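Local coordinates for ribosomal RNA small subunit methyltransferase E (Bacillus subtilis, PDB 1VHK), which probably methylates the N3 position of a specific uridine in 16S rRNA of the assembled 30S subunit, using S-adenosyl-L-methionine as methyl donor, at residues 8-11 and 12-16. Numbering follows the deposited sequence.
Sequences IELT and KQQIE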
loop_
_atom_site.group_PDB
_atom_site.type_symbol
_atom_site.label_atom_id
_atom_site.label_comp_id
_atom_site.label_asym_id
_atom_site.label_seq_id
_atom_site.Cartn_x
_atom_site.Cartn_y
_atom_site.Cartn_z
ATOM N N ILE A 8 19.372 -1.790 -14.975
ATOM C CA ILE A 8 20.347 -1.819 -16.051
ATOM C C ILE A 8 19.712 -2.003 -17.418
ATOM O O ILE A 8 18.794 -2.800 -17.615
ATOM C CB ILE A 8 21.300 -3.018 -15.771
ATOM C CG1 ILE A 8 21.823 -2.937 -14.341
ATOM C CG2 ILE A 8 22.417 -3.085 -16.770
ATOM C CD1 ILE A 8 22.470 -1.638 -13.960
ATOM N N GLU A 9 20.237 -1.316 -18.436
ATOM C CA GLU A 9 19.709 -1.406 -19.793
ATOM C C GLU A 9 20.422 -2.477 -20.617
ATOM O O GLU A 9 20.782 -2.270 -21.775
ATOM C CB GLU A 9 19.805 -0.057 -20.493
ATOM C CG GLU A 9 19.352 1.139 -19.693
ATOM C CD GLU A 9 17.864 1.396 -19.783
ATOM O OE1 GLU A 9 17.445 2.576 -19.879
ATOM O OE2 GLU A 9 17.088 0.410 -19.751
ATOM N N LEU A 10 20.627 -3.626 -20.017
ATOM C CA LEU A 10 21.210 -4.810 -20.602
ATOM C C LEU A 10 20.298 -5.997 -20.267
ATOM O O LEU A 10 19.460 -5.831 -19.369
ATOM C CB LEU A 10 22.607 -5.045 -20.063
ATOM C CG LEU A 10 23.778 -4.332 -20.740
ATOM C CD1 LEU A 10 23.510 -4.140 -22.229
ATOM C CD2 LEU A 10 24.130 -3.023 -20.069
ATOM N N THR A 11 20.376 -7.069 -21.008
ATOM C CA THR A 11 19.527 -8.256 -20.770
ATOM C C THR A 11 20.316 -9.204 -19.906
ATOM O O THR A 11 21.545 -8.987 -19.850
ATOM C CB THR A 11 19.202 -8.912 -22.127
ATOM O OG1 THR A 11 18.378 -8.013 -22.889
ATOM C CG2 THR A 11 18.464 -10.225 -21.938
ATOM N N LYS A 12 19.753 -10.216 -19.250
ATOM C CA LYS A 12 20.656 -11.099 -18.500
ATOM C C LYS A 12 21.736 -11.661 -19.428
ATOM O O LYS A 12 22.929 -11.552 -19.125
ATOM C CB LYS A 12 19.973 -12.218 -17.742
ATOM C CG LYS A 12 20.993 -13.159 -17.064
ATOM C CD LYS A 12 20.273 -14.339 -16.438
ATOM C CE LYS A 12 21.261 -15.449 -16.093
ATOM N NZ LYS A 12 20.545 -16.564 -15.419
ATOM N N GLN A 13 21.347 -12.215 -20.577
ATOM C CA GLN A 13 22.329 -12.783 -21.492
ATOM C C GLN A 13 23.366 -11.820 -21.996
ATOM O O GLN A 13 24.535 -12.225 -22.176
ATOM C CB GLN A 13 21.640 -13.585 -22.604
ATOM C CG GLN A 13 20.889 -14.791 -21.989
ATOM C CD GLN A 13 20.512 -15.824 -23.021
ATOM O OE1 GLN A 13 20.201 -15.478 -24.162
ATOM N NE2 GLN A 13 20.530 -17.096 -22.632
ATOM N N GLN A 14 23.071 -10.525 -22.118
ATOM C CA GLN A 14 24.067 -9.536 -22.498
ATOM C C GLN A 14 25.050 -9.290 -21.353
ATOM O O GLN A 14 26.197 -8.945 -21.606
ATOM C CB GLN A 14 23.462 -8.208 -22.932
ATOM C CG GLN A 14 22.688 -8.205 -24.219
ATOM C CD GLN A 14 22.061 -6.881 -24.583
ATOM O OE1 GLN A 14 21.629 -6.087 -23.749
ATOM N NE2 GLN A 14 21.993 -6.607 -25.887
ATOM N N ILE A 15 24.620 -9.405 -20.106
ATOM C CA ILE A 15 25.517 -9.208 -18.967
ATOM C C ILE A 15 26.395 -10.429 -18.745
ATOM O O ILE A 15 27.504 -10.328 -18.226
ATOM C CB ILE A 15 24.720 -8.897 -17.685
ATOM C CG1 ILE A 15 23.869 -7.646 -17.909
ATOM C CG2 ILE A 15 25.631 -8.744 -16.487
ATOM C CD1 ILE A 15 22.915 -7.298 -16.802
ATOM N N GLU A 16 25.899 -11.598 -19.136
ATOM C CA GLU A 16 26.638 -12.846 -19.024
ATOM C C GLU A 16 27.732 -12.889 -20.097
ATOM O O GLU A 16 28.793 -13.476 -19.927
ATOM C CB GLU A 16 25.697 -14.040 -19.193
ATOM C CG GLU A 16 24.718 -14.229 -18.050
ATOM C CD GLU A 16 24.624 -15.672 -17.590
ATOM O OE1 GLU A 16 25.336 -16.032 -16.625
ATOM O OE2 GLU A 16 23.833 -16.426 -18.195
#
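Gln14 sets CG beside its own backbone N (chi1 -68°) and then runs extended (chi2 178°), a course that carries its amide back past the start of the helix to the backbone of Thr11. There OE1 accepts the N-H of Thr11, Gln14 OE1 to Thr11 N being 3.2 Å, with the donor tilted 27° from the carbonyl plane. This is half of a capping box: the residue three places beyond the N-cap returns a bond to the N-cap amide, whereas the Thr11 side chain makes no capping bond of its own. The main chain closes the turn in the usual way, Ile15 N donating to Thr11 O at 3.1 Å, while the bond from Gln14 N to the same oxygen is weak. Apolar contacts complete the turn. Ile15 lays CG1 against CB of Leu10 at 3.6 Å, and Ile15 CD1 comes within 4.2 Å of Ile8 CG2. With an alanine in place of Ile15, CG1 and CD1 are gone, and Leu10 and Ile8 would probably lose the apolar partner that the helix offers them, opening a gap between the loop and the first turn. Leu10 lies across the Gln14 chain, nearly perpendicular to it, with its CD1 beside the amide end. Residues 8-11 link strand 5-7, an outermost strand of the mixed sheet within this chain, to helix 12-16, consistent with a PUA-type domain; Asp49 accepts a bond from Lys12 N, backbone hydrogen bonds tie Ile8 to Cys46 and Leu10 to Gln48, and Ile15 rests on Val69 of strand 64-72.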